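Local coordinates for protein ATP-citrate lyase beta-subunit (Chlorobium limicola, PDB 6HXJ) that probably takes part in the ATP-citrate lyase reaction, which uses ATP and coenzyme A to turn citrate into oxaloacetate and acetyl-CoA, at residues A[6-11]-A[221-226]; A[104-109]-A[130-135]; A[229-232]-A[236-239]; A[238-243]-A[249-254]; A[298-303]-A[329-334]. All blocks are in the same frame, centred on the assembly; numbering follows the deposited sequence.

Interaction 1. Residues A[6-11]-A[221-226]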
# COMPACT_ATOMS: atom_id res chain seq x y z
N GLU A 6 42.54 -52.24 10.54
CA GLU A 6 43.14 -52.60 11.82
C GLU A 6 43.19 -51.43 12.77
O GLU A 6 42.70 -51.56 13.89
CB GLU A 6 44.55 -53.16 11.63
CG GLU A 6 44.60 -54.52 10.97
CD GLU A 6 46.01 -55.03 10.78
OE1 GLU A 6 46.77 -55.08 11.78
OE2 GLU A 6 46.36 -55.39 9.63
N GLY A 7 43.73 -50.29 12.33
CA GLY A 7 43.84 -49.09 13.15
C GLY A 7 42.52 -48.69 13.79
O GLY A 7 42.38 -48.75 15.01
N PRO A 8 41.54 -48.34 12.94
CA PRO A 8 40.20 -47.97 13.43
C PRO A 8 39.62 -48.94 14.45
O PRO A 8 39.13 -48.51 15.49
CB PRO A 8 39.37 -48.00 12.15
CG PRO A 8 40.31 -47.65 11.09
CD PRO A 8 41.62 -48.22 11.47
N ALA A 9 39.67 -50.24 14.13
CA ALA A 9 39.18 -51.28 15.00
C ALA A 9 39.84 -51.13 16.37
O ALA A 9 39.14 -51.04 17.38
CB ALA A 9 39.51 -52.63 14.41
N MET A 10 41.17 -51.03 16.40
CA MET A 10 41.94 -50.86 17.63
C MET A 10 41.50 -49.62 18.39
O MET A 10 41.35 -49.68 19.60
CB MET A 10 43.42 -50.83 17.33
CG MET A 10 43.91 -52.14 16.81
SD MET A 10 45.65 -52.49 17.02
CE MET A 10 45.92 -53.47 15.53
N LYS A 11 41.24 -48.52 17.68
CA LYS A 11 40.77 -47.29 18.31
C LYS A 11 39.50 -47.54 19.12
O LYS A 11 39.39 -47.06 20.25
CB LYS A 11 40.57 -46.20 17.25
CG LYS A 11 39.84 -44.97 17.76
CD LYS A 11 40.05 -43.75 16.88
CE LYS A 11 38.83 -42.86 16.89
NZ LYS A 11 39.18 -41.44 16.64
N TRP A 221 33.48 -41.78 14.23
CA TRP A 221 33.83 -42.66 13.13
C TRP A 221 34.59 -41.93 12.03
O TRP A 221 34.08 -41.76 10.92
CB TRP A 221 32.59 -43.38 12.57
CG TRP A 221 32.11 -44.57 13.36
CD1 TRP A 221 32.50 -44.94 14.62
CD2 TRP A 221 31.13 -45.52 12.94
NE1 TRP A 221 31.83 -46.08 14.99
CE2 TRP A 221 30.98 -46.46 13.99
CE3 TRP A 221 30.37 -45.69 11.77
CZ2 TRP A 221 30.08 -47.53 13.91
CZ3 TRP A 221 29.48 -46.75 11.70
CH2 TRP A 221 29.35 -47.66 12.75
N ASP A 222 35.81 -41.51 12.35
CA ASP A 222 36.68 -40.84 11.38
C ASP A 222 37.43 -41.90 10.56
O ASP A 222 38.65 -42.03 10.66
CB ASP A 222 37.62 -39.82 12.07
CG ASP A 222 38.47 -40.28 13.26
OD1 ASP A 222 38.07 -41.25 13.94
OD2 ASP A 222 39.54 -39.67 13.50
N PHE A 223 36.68 -42.70 9.77
CA PHE A 223 37.18 -43.76 8.89
C PHE A 223 36.14 -44.12 7.82
O PHE A 223 34.95 -43.85 7.99
CB PHE A 223 37.57 -45.04 9.68
CG PHE A 223 36.46 -45.70 10.46
CD1 PHE A 223 35.55 -46.55 9.83
CD2 PHE A 223 36.32 -45.49 11.82
CE1 PHE A 223 34.49 -47.12 10.54
CE2 PHE A 223 35.28 -46.09 12.54
CZ PHE A 223 34.38 -46.92 11.90
N LYS A 224 36.60 -44.76 6.74
CA LYS A 224 35.78 -45.23 5.63
C LYS A 224 35.89 -46.75 5.55
O LYS A 224 36.91 -47.31 5.99
CB LYS A 224 36.23 -44.58 4.31
CG LYS A 224 35.57 -43.22 4.02
CD LYS A 224 36.31 -42.43 2.93
CE LYS A 224 36.15 -40.93 3.11
NZ LYS A 224 37.02 -40.16 2.18
N PRO A 225 34.89 -47.47 5.02
CA PRO A 225 35.01 -48.94 5.00
C PRO A 225 35.88 -49.47 3.88
O PRO A 225 36.01 -48.82 2.85
CB PRO A 225 33.56 -49.41 4.87
CG PRO A 225 32.69 -48.15 4.87
CD PRO A 225 33.59 -47.03 4.48
N VAL A 226 36.46 -50.66 4.10
CA VAL A 226 37.34 -51.38 3.17
C VAL A 226 36.51 -51.84 1.99
O VAL A 226 35.33 -52.15 2.15
CB VAL A 226 38.03 -52.58 3.88
CG1 VAL A 226 38.73 -53.51 2.89
CG2 VAL A 226 39.00 -52.12 4.96
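The ring of Phe223 meets Pro8 at a slant. Pro8 CB lies 4.0 Å from Phe223 CD2 and 4.1 Å from its CG. Pro8 CG reaches the stem of the same side chain, 4.0 Å from Phe223 CB. The second flat group is the indole of Trp221. Phe223 CZ sits over one of its faces, 3.5 Å above the plane and shifted toward the rim. The Trp221 indole also stacks with His218. The Phe223 ring therefore touches both the proline of helix 6-15 and a neighbour in its own loop. Its CG stands between the backbone N and the carbonyl carbon (chi1 61°), and this turns the ring to the helix. Val210 and Ile4 also touch Phe223.

One helical turn beyond Pro8, Lys11 makes a salt bridge with Asp222. Its NZ is 2.9 Å from Asp222 OD1. The ammonium comes in on the syn side of OD1, 19° out of the carboxylate plane. An inverse gamma turn is centred on Asp222.

The contact lies at the surface and joins the N-terminal helix to the loop after strand 200-210. An apolar patch and one opposed charge pair work side by side, and Lys11 and Asp222 probably offset each other's charge.

Interaction 2. Residues A[104-109]-A[130-135]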
# COMPACT_ATOMS: atom_id res chain seq x y z
N GLU A 104 47.79 -68.00 23.57
CA GLU A 104 46.88 -67.40 22.58
C GLU A 104 45.46 -67.93 22.74
O GLU A 104 45.27 -69.13 23.00
CB GLU A 104 47.38 -67.67 21.16
CG GLU A 104 48.80 -67.18 20.90
CD GLU A 104 49.38 -67.39 19.51
OE1 GLU A 104 49.03 -68.39 18.85
OE2 GLU A 104 50.24 -66.57 19.11
N PHE A 105 44.45 -67.04 22.58
CA PHE A 105 43.05 -67.40 22.72
C PHE A 105 42.25 -66.84 21.54
O PHE A 105 42.69 -65.92 20.83
CB PHE A 105 42.48 -66.85 24.04
CG PHE A 105 43.26 -67.05 25.31
CD1 PHE A 105 43.71 -68.31 25.68
CD2 PHE A 105 43.47 -65.99 26.18
CE1 PHE A 105 44.44 -68.50 26.86
CE2 PHE A 105 44.18 -66.18 27.38
CZ PHE A 105 44.66 -67.44 27.71
N TYR A 106 41.04 -67.37 21.36
CA TYR A 106 40.13 -66.89 20.34
C TYR A 106 38.87 -66.33 20.98
O TYR A 106 38.32 -66.93 21.90
CB TYR A 106 39.80 -68.02 19.34
CG TYR A 106 38.76 -67.68 18.31
CD1 TYR A 106 39.05 -66.85 17.23
CD2 TYR A 106 37.48 -68.23 18.37
CE1 TYR A 106 38.09 -66.54 16.27
CE2 TYR A 106 36.50 -67.92 17.42
CZ TYR A 106 36.82 -67.08 16.37
OH TYR A 106 35.87 -66.78 15.40
N VAL A 107 38.47 -65.14 20.52
CA VAL A 107 37.26 -64.42 20.92
C VAL A 107 36.64 -63.86 19.65
O VAL A 107 37.33 -63.27 18.83
CB VAL A 107 37.43 -63.26 21.94
CG1 VAL A 107 36.11 -62.54 22.16
CG2 VAL A 107 38.02 -63.72 23.27
N SER A 108 35.34 -64.02 19.50
CA SER A 108 34.58 -63.44 18.41
C SER A 108 33.16 -63.29 18.84
O SER A 108 32.62 -64.15 19.53
CB SER A 108 34.66 -64.27 17.13
OG SER A 108 33.91 -65.47 17.24
N ILE A 109 32.56 -62.18 18.44
CA ILE A 109 31.15 -61.84 18.66
C ILE A 109 30.53 -61.55 17.28
O ILE A 109 30.97 -60.64 16.59
CB ILE A 109 30.96 -60.76 19.76
CG1 ILE A 109 29.49 -60.42 19.95
CG2 ILE A 109 31.80 -59.50 19.55
CD1 ILE A 109 29.09 -60.19 21.39
N ASP A 130 41.43 -76.97 13.51
CA ASP A 130 41.19 -78.35 13.96
C ASP A 130 40.50 -78.36 15.32
O ASP A 130 39.63 -79.21 15.56
CB ASP A 130 42.50 -79.18 13.98
CG ASP A 130 42.30 -80.69 14.06
OD1 ASP A 130 41.75 -81.27 13.09
OD2 ASP A 130 42.76 -81.30 15.06
N ASN A 131 40.85 -77.37 16.18
CA ASN A 131 40.34 -77.15 17.53
C ASN A 131 39.03 -76.34 17.52
O ASN A 131 38.91 -75.30 18.18
CB ASN A 131 41.39 -76.50 18.43
CG ASN A 131 42.57 -77.39 18.74
OD1 ASN A 131 42.42 -78.55 19.15
ND2 ASN A 131 43.76 -76.88 18.51
N TRP A 132 38.05 -76.84 16.77
CA TRP A 132 36.75 -76.20 16.74
C TRP A 132 35.77 -76.82 17.76
O TRP A 132 34.69 -76.27 17.99
CB TRP A 132 36.16 -76.11 15.33
CG TRP A 132 35.16 -74.99 15.20
CD1 TRP A 132 33.80 -75.12 15.18
CD2 TRP A 132 35.44 -73.58 15.24
NE1 TRP A 132 33.21 -73.87 15.15
CE2 TRP A 132 34.19 -72.91 15.18
CE3 TRP A 132 36.61 -72.81 15.28
CZ2 TRP A 132 34.09 -71.52 15.15
CZ3 TRP A 132 36.51 -71.43 15.27
CH2 TRP A 132 35.27 -70.80 15.20
N ASP A 133 36.16 -77.93 18.43
CA ASP A 133 35.35 -78.55 19.48
C ASP A 133 35.62 -77.82 20.79
O ASP A 133 34.79 -77.84 21.71
CB ASP A 133 35.70 -80.06 19.63
CG ASP A 133 34.73 -81.06 19.00
OD1 ASP A 133 33.98 -80.68 18.07
OD2 ASP A 133 34.77 -82.25 19.41
N SER A 134 36.80 -77.17 20.86
CA SER A 134 37.26 -76.41 22.02
C SER A 134 36.44 -75.15 22.21
O SER A 134 36.41 -74.60 23.31
CB SER A 134 38.74 -76.07 21.88
OG SER A 134 39.04 -75.16 20.84
N VAL A 135 35.76 -74.70 21.14
CA VAL A 135 34.94 -73.49 21.08
C VAL A 135 33.62 -73.65 21.84
O VAL A 135 32.81 -74.54 21.56
CB VAL A 135 34.72 -72.98 19.63
CG1 VAL A 135 33.75 -71.82 19.59
CG2 VAL A 135 36.04 -72.59 18.97
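Trp132 and Tyr106 are the two side chains that meet here, and the loop leading to Trp132 sets up the approach. Asp130 and Asn131 make a tight bend. The chain reverses at Asn131 in an inverse gamma turn, with a weak bond from Trp132 N to Asp130 O.

Trp132 follows and lays its indole toward strand 104-112. Its CG is anti to the backbone N (chi1 -156°), which carries the far end of the six-membered ring to the tyrosine. Trp132 CH2 is 3.8 Å from Tyr106 CE2, and Trp132 CZ3 is 4.1 Å from the same atom. The two six-membered rings have centroids 5.8 Å apart and planes at 56°, an oblique pair.

Ser134 turns its hydroxyl back on the loop. Its OG gives a bond of 2.7 Å to Asn131 O, from above the carbonyl plane, and is also bonded to Ser121 OG. Val135 ends the loop and places CG2 over one face of the Trp132 indole, 3.7 Å above its plane.

On the strand, Ser108 OG donates to Tyr106 OH at 3.0 Å, which ties down the far end of the phenol. A leucine at Tyr106 would probably leave Ser108 OG without this partner and the rim of the Trp132 indole with less to rest on.

The arrangement belongs to the antiparallel sheet of the ATP-grasp domain. The loop before strand 136-141 folds back over it and rests an exposed tryptophan on a buried tyrosine.

Interaction 3. Residues A[229-232]-A[236-239]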
# COMPACT_ATOMS: atom_id res chain seq x y z
N ILE A 229 35.35 -55.89 -3.26
CA ILE A 229 36.35 -56.71 -3.96
C ILE A 229 37.74 -56.41 -3.32
O ILE A 229 38.03 -55.25 -3.01
CB ILE A 229 36.30 -56.50 -5.51
CG1 ILE A 229 37.42 -57.27 -6.27
CG2 ILE A 229 36.27 -55.01 -5.91
CD1 ILE A 229 37.10 -58.69 -6.71
N GLY A 230 38.54 -57.45 -3.11
CA GLY A 230 39.88 -57.37 -2.52
C GLY A 230 40.78 -56.21 -2.94
O GLY A 230 41.57 -55.71 -2.13
N ARG A 231 40.67 -55.78 -4.21
CA ARG A 231 41.41 -54.66 -4.78
C ARG A 231 40.63 -53.33 -4.65
O ARG A 231 39.43 -53.31 -4.92
CB ARG A 231 41.74 -54.94 -6.27
CG ARG A 231 40.56 -55.44 -7.13
CD ARG A 231 39.94 -54.34 -7.99
NE ARG A 231 38.73 -54.80 -8.67
CZ ARG A 231 38.04 -54.09 -9.56
NH1 ARG A 231 36.96 -54.60 -10.13
NH2 ARG A 231 38.43 -52.86 -9.87
N PRO A 232 41.29 -52.19 -4.30
CA PRO A 232 40.55 -50.91 -4.25
C PRO A 232 40.21 -50.37 -5.64
O PRO A 232 40.85 -50.71 -6.64
CB PRO A 232 41.48 -49.98 -3.46
CG PRO A 232 42.62 -50.85 -2.97
CD PRO A 232 42.70 -52.00 -3.92
N ALA A 236 36.95 -44.55 -12.68
CA ALA A 236 35.55 -44.60 -13.10
C ALA A 236 34.72 -44.96 -11.90
O ALA A 236 33.81 -44.22 -11.55
CB ALA A 236 35.38 -45.65 -14.17
N GLU A 237 35.10 -46.04 -11.21
CA GLU A 237 34.45 -46.56 -10.03
C GLU A 237 34.25 -45.50 -8.98
O GLU A 237 33.11 -45.16 -8.68
CB GLU A 237 35.23 -47.75 -9.47
CG GLU A 237 34.96 -49.02 -10.27
CD GLU A 237 35.86 -50.22 -10.03
OE1 GLU A 237 36.16 -50.52 -8.85
OE2 GLU A 237 36.22 -50.90 -11.02
N GLN A 238 35.35 -44.93 -8.47
CA GLN A 238 35.29 -43.87 -7.47
C GLN A 238 34.46 -42.70 -7.95
O GLN A 238 33.74 -42.07 -7.17
CB GLN A 238 36.69 -43.42 -7.05
CG GLN A 238 37.52 -44.55 -6.42
CD GLN A 238 38.16 -44.33 -5.06
OE1 GLN A 238 37.55 -44.61 -4.02
NE2 GLN A 238 39.43 -43.93 -5.02
N GLN A 239 34.51 -42.43 -9.26
CA GLN A 239 33.70 -41.34 -9.79
C GLN A 239 32.19 -41.62 -9.64
O GLN A 239 31.44 -40.73 -9.24
CB GLN A 239 34.10 -41.01 -11.24
CG GLN A 239 35.42 -40.27 -11.34
CD GLN A 239 35.32 -38.74 -11.27
OE1 GLN A 239 34.27 -38.15 -10.93
NE2 GLN A 239 36.42 -38.06 -11.58
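A salt bridge between Arg231 and Glu237 ties the loop 229-232 to the first turn of helix 235-246, in the citrate-binding region of the chain. Arg231 NH2 lies 3.2 Å from Glu237 OE2, and the N-H...O angle is 150°. Glu237 OE2 receives it on its syn lone pair. The oxygen lies at the edge of the guanidinium, 21° out of its plane. Glu237 OE1 is a little farther from the same nitrogen, 3.4 Å from Arg231 NH2. The guanidinium and carboxylate planes stand 72° apart, so the two groups do not form a flat, two-bonded pair.

The arginine chain bends at its second torsion and brings its head to the helix. The glutamate runs out extended beyond CG to meet it.

Both groups have a second partner in Glu255, at the end of strand 250-255. Its backbone N is bonded to Glu237 OE2, and its backbone O takes a weak bond from Arg231 NH1. A leucine in place of Arg231 is likely to leave the Glu237 carboxylate without its opposite charge and the loop without its polar tie to the helix.

Glu237 is buried. Arg231 gives its carboxylate a positive partner and Glu255 N a polar one, and together they would probably stabilise its charge.

Interaction 4. Residues A[238-243]-A[249-254]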
# COMPACT_ATOMS: atom_id res chain seq x y z
N GLN A 238 35.35 -44.93 -8.47
CA GLN A 238 35.29 -43.87 -7.47
C GLN A 238 34.46 -42.70 -7.95
O GLN A 238 33.74 -42.07 -7.17
CB GLN A 238 36.69 -43.42 -7.05
CG GLN A 238 37.52 -44.55 -6.42
CD GLN A 238 38.16 -44.33 -5.06
OE1 GLN A 238 37.55 -44.61 -4.02
NE2 GLN A 238 39.43 -43.93 -5.02
N GLN A 239 34.51 -42.43 -9.26
CA GLN A 239 33.70 -41.34 -9.79
C GLN A 239 32.19 -41.62 -9.64
O GLN A 239 31.44 -40.73 -9.24
CB GLN A 239 34.10 -41.01 -11.24
CG GLN A 239 35.42 -40.27 -11.34
CD GLN A 239 35.32 -38.74 -11.27
OE1 GLN A 239 34.27 -38.15 -10.93
NE2 GLN A 239 36.42 -38.06 -11.58
N ILE A 240 31.79 -42.88 -9.90
CA ILE A 240 30.40 -43.34 -9.78
C ILE A 240 29.94 -43.33 -8.31
O ILE A 240 28.78 -42.98 -8.07
CB ILE A 240 30.18 -44.71 -10.50
CG1 ILE A 240 30.57 -44.66 -12.00
CG2 ILE A 240 28.76 -45.27 -10.33
CD1 ILE A 240 29.73 -43.70 -13.00
N MET A 241 30.83 -43.72 -7.34
CA MET A 241 30.55 -43.73 -5.89
C MET A 241 30.35 -42.30 -5.35
O MET A 241 29.55 -42.09 -4.42
CB MET A 241 31.70 -44.39 -5.09
CG MET A 241 31.92 -45.84 -5.37
SD MET A 241 33.15 -46.52 -4.22
CE MET A 241 32.18 -46.57 -2.59
N GLU A 242 31.07 -41.33 -5.92
CA GLU A 242 30.98 -39.91 -5.58
C GLU A 242 29.60 -39.40 -6.02
O GLU A 242 28.88 -38.75 -5.24
CB GLU A 242 32.15 -39.16 -6.29
CG GLU A 242 32.10 -37.64 -6.25
CD GLU A 242 32.57 -36.89 -7.49
OE1 GLU A 242 31.95 -35.86 -7.83
OE2 GLU A 242 33.57 -37.32 -8.12
N ILE A 243 29.24 -39.74 -7.27
CA ILE A 243 27.96 -39.38 -7.87
C ILE A 243 26.80 -39.91 -7.01
O ILE A 243 25.89 -39.15 -6.70
CB ILE A 243 27.85 -39.82 -9.37
CG1 ILE A 243 28.78 -38.95 -10.24
CG2 ILE A 243 26.40 -39.66 -9.87
CD1 ILE A 243 29.19 -39.56 -11.52
N GLY A 249 18.97 -40.95 -5.32
CA GLY A 249 18.89 -42.26 -5.94
C GLY A 249 20.16 -43.08 -5.73
O GLY A 249 20.96 -42.79 -4.83
N SER A 250 20.37 -44.09 -6.57
CA SER A 250 21.54 -44.95 -6.48
C SER A 250 22.16 -45.29 -7.84
O SER A 250 21.45 -45.65 -8.79
CB SER A 250 21.20 -46.23 -5.69
OG SER A 250 22.26 -47.17 -5.67
N VAL A 251 23.49 -45.15 -7.94
CA VAL A 251 24.31 -45.50 -9.11
C VAL A 251 25.54 -46.29 -8.64
O VAL A 251 26.29 -45.83 -7.78
CB VAL A 251 24.65 -44.37 -10.11
CG1 VAL A 251 23.43 -43.95 -10.93
CG2 VAL A 251 25.31 -43.18 -9.42
N LYS A 252 25.70 -47.52 -9.15
CA LYS A 252 26.78 -48.43 -8.78
C LYS A 252 27.49 -48.92 -10.04
O LYS A 252 26.84 -49.23 -11.04
CB LYS A 252 26.23 -49.62 -7.95
CG LYS A 252 25.42 -49.23 -6.71
CD LYS A 252 25.50 -50.27 -5.63
CE LYS A 252 25.08 -49.72 -4.29
NZ LYS A 252 25.56 -50.58 -3.17
N PHE A 253 28.81 -48.94 -10.01
CA PHE A 253 29.57 -49.44 -11.15
C PHE A 253 30.78 -50.24 -10.67
O PHE A 253 31.52 -49.78 -9.80
CB PHE A 253 29.98 -48.31 -12.12
CG PHE A 253 30.90 -48.74 -13.24
CD1 PHE A 253 30.40 -49.33 -14.40
CD2 PHE A 253 32.28 -48.53 -13.15
CE1 PHE A 253 31.25 -49.73 -15.43
CE2 PHE A 253 33.13 -48.93 -14.18
CZ PHE A 253 32.61 -49.52 -15.32
N VAL A 254 30.94 -51.45 -11.22
CA VAL A 254 32.05 -52.35 -10.93
C VAL A 254 32.61 -52.85 -12.27
O VAL A 254 31.86 -53.36 -13.10
CB VAL A 254 31.69 -53.53 -9.99
CG1 VAL A 254 32.93 -54.32 -9.61
CG2 VAL A 254 30.96 -53.05 -8.73
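Ile240 and Ile243 pack helix 235-246 against strand 250-255, the outermost strand, within this chain, of the mixed sheet in the citrate-binding region. The motif is a helix followed directly by a strand that runs back along it. Their short axes are 7.3 Å apart at the nearest point, and their directions are nearly antiparallel, at 169°.

Contacts between apolar side chains carry most of the packing. Ile243 CG2 is 3.7 Å from Val251 CG2. Ile240 reaches the same methyl less closely, with its CG2 at 4.1 Å from Val251 CG2. Ile240 also meets the stem of Phe253, not the end of its ring. With CG anti to the backbone N (chi1 173°), the phenyl leads away from Ile240 and toward the start of the helix, where it touches Ala236. Leu303 meets Phe253 at CB.

Contacts of side chains with backbone come next. Ile240 CG2 lies against the strand itself, 3.6 Å from Val251 O and 3.7 Å from Phe253 N. Val251 returns the contact, with its CG2 at 3.7 Å from Ile240 O.

Polar contacts are found toward the turn. Asp244 OD2 takes weak bonds from Val251 N and Ser250 OG. Ser250 OG is also bonded to Glu290 OE1 on the neighbouring strand 287-292. Lys252, on the other side of the strand from the helix, has its side chain about 10 Å from a bound citrate.

Both branches of one isoleucine grip the root of Phe253: Ile240 CG1 and CG2 are each 3.7 Å from Phe253 CB.

Interaction 5. Residues A[298-303]-A[329-334]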
# COMPACT_ATOMS: atom_id res chain seq x y z
N TRP A 298 21.35 -36.84 -15.20
CA TRP A 298 22.80 -36.63 -15.35
C TRP A 298 23.63 -37.78 -14.76
O TRP A 298 24.61 -38.19 -15.38
CB TRP A 298 23.20 -35.28 -14.80
CG TRP A 298 22.95 -35.10 -13.34
CD1 TRP A 298 21.84 -34.57 -12.75
CD2 TRP A 298 23.86 -35.41 -12.28
NE1 TRP A 298 22.02 -34.51 -11.38
CE2 TRP A 298 23.25 -35.02 -11.07
CE3 TRP A 298 25.15 -35.98 -12.23
CZ2 TRP A 298 23.89 -35.18 -9.82
CZ3 TRP A 298 25.78 -36.12 -11.01
CH2 TRP A 298 25.15 -35.73 -9.82
N ALA A 299 23.24 -38.30 -13.58
CA ALA A 299 23.94 -39.42 -12.94
C ALA A 299 23.85 -40.69 -13.81
O ALA A 299 24.80 -41.47 -13.90
CB ALA A 299 23.35 -39.66 -11.56
N VAL A 300 22.68 -40.88 -14.43
CA VAL A 300 22.39 -42.00 -15.32
C VAL A 300 23.23 -41.81 -16.58
O VAL A 300 23.81 -42.78 -17.05
CB VAL A 300 20.88 -42.13 -15.65
CG1 VAL A 300 20.62 -43.29 -16.59
CG2 VAL A 300 20.05 -42.29 -14.38
N GLU A 301 23.34 -40.56 -17.10
CA GLU A 301 24.14 -40.20 -18.27
C GLU A 301 25.62 -40.47 -17.96
O GLU A 301 26.33 -41.02 -18.80
CB GLU A 301 23.90 -38.72 -18.64
CG GLU A 301 24.51 -38.26 -19.94
CD GLU A 301 24.16 -36.84 -20.36
OE1 GLU A 301 24.72 -36.37 -21.38
OE2 GLU A 301 23.28 -36.22 -19.71
N ALA A 302 26.05 -40.12 -16.72
CA ALA A 302 27.41 -40.33 -16.23
C ALA A 302 27.73 -41.83 -16.27
O ALA A 302 28.80 -42.23 -16.77
CB ALA A 302 27.53 -39.79 -14.81
N LEU A 303 26.75 -42.67 -15.81
CA LEU A 303 26.86 -44.13 -15.76
C LEU A 303 26.92 -44.73 -17.16
O LEU A 303 27.79 -45.58 -17.42
CB LEU A 303 25.73 -44.75 -14.94
CG LEU A 303 25.88 -46.24 -14.51
CD1 LEU A 303 27.28 -46.57 -13.97
CD2 LEU A 303 24.87 -46.60 -13.46
N LYS A 329 11.11 -42.37 -18.82
CA LYS A 329 11.41 -41.28 -19.79
C LYS A 329 12.61 -40.42 -19.33
O LYS A 329 13.53 -40.19 -20.12
CB LYS A 329 10.14 -40.44 -20.07
CG LYS A 329 10.37 -39.24 -20.97
CD LYS A 329 9.12 -38.39 -21.14
CE LYS A 329 9.51 -37.01 -21.62
NZ LYS A 329 10.22 -37.02 -22.94
N ALA A 330 12.66 -40.03 -18.04
CA ALA A 330 13.77 -39.25 -17.48
C ALA A 330 15.07 -40.03 -17.53
O ALA A 330 16.04 -39.55 -18.09
CB ALA A 330 13.46 -38.87 -16.05
N THR A 331 15.08 -41.24 -16.99
CA THR A 331 16.26 -42.09 -16.97
C THR A 331 16.72 -42.49 -18.36
O THR A 331 17.92 -42.55 -18.58
CB THR A 331 16.12 -43.30 -16.05
OG1 THR A 331 14.89 -43.96 -16.30
CG2 THR A 331 16.26 -42.94 -14.56
N PHE A 332 15.78 -42.73 -19.29
CA PHE A 332 16.11 -43.06 -20.67
C PHE A 332 16.64 -41.86 -21.38
O PHE A 332 17.46 -42.05 -22.26
CB PHE A 332 14.97 -43.73 -21.45
CG PHE A 332 14.98 -45.23 -21.37
CD1 PHE A 332 15.61 -45.89 -20.31
CD2 PHE A 332 14.39 -46.00 -22.36
CE1 PHE A 332 15.65 -47.28 -20.25
CE2 PHE A 332 14.41 -47.40 -22.29
CZ PHE A 332 15.04 -48.03 -21.23
N SER A 333 16.25 -40.62 -21.00
CA SER A 333 16.84 -39.43 -21.63
C SER A 333 18.33 -39.27 -21.25
O SER A 333 19.15 -38.91 -22.11
CB SER A 333 16.03 -38.17 -21.30
OG SER A 333 16.41 -37.56 -20.07
N GLY A 334 18.66 -39.62 -20.01
CA GLY A 334 20.03 -39.60 -19.50
C GLY A 334 20.87 -40.64 -20.22
O GLY A 334 22.00 -40.37 -20.56
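This is a close helix-helix contact, Val300 and Glu301 of helix 297-309 against Thr331 and Gly334 of helix 328-344. Each helix is the link of a beta-alpha-beta crossover. The first joins strands 287-292 and 315-318, the second strands 315-318 and 352-356. The two helices lie side by side over the mixed sheet. Their short axes approach to 7.8 Å and cross at -41°.

Val300 does the apolar work. Its CG2 is 3.8 Å from Thr331 CG2, methyl to methyl. Its other branch, CG1, is anti to the backbone N (chi1 179°) and rests 3.4 Å from the carbonyl oxygen of Thr331. The hydroxyl of Thr331 is used elsewhere: OG1 is bonded to Asp327 O, just before its own helix. The threonine thus shows Val300 its methyl. Its side chain is also about 7 Å from a bound citrate.

Gly334 lets the backbones come near, with no side chain in between. Its CA is 4.3 Å from the CA of Glu301. Gly334 O lies 3.1 Å from Glu301 CA, a CA-H...O contact with an angle of 126° at the hydrogen. The stem of Glu301 passes over the same oxygen, with CB 3.2 Å from Gly334 O. The carboxylate runs on extended and lies near that of Glu305.

No hydrogen bond crosses between the two segments. The contact is made by methyl packing and by close backbones at Gly334, so the fit probably depends mainly on shape.

Overall arrangement
Interactions 4 and 5 are buried and rest mainly on apolar packing. They adjoin through Ile243, which touches Trp298, Ala299 and Ala302, and through Phe253, which touches Leu303. Interactions 3 and 4 share helix 235-246, but interaction 3 uses a salt bridge near the helix start and is only partly buried. Interaction 1 is at the surface and combines a salt bridge with a small apolar patch. Interaction 2 lies farther out, within the loop closed by interaction 1, and pairs two aromatic rings in the ATP-grasp domain. It is about 51 Å from interaction 5, centre to centre, on the opposite side of the chain's centre.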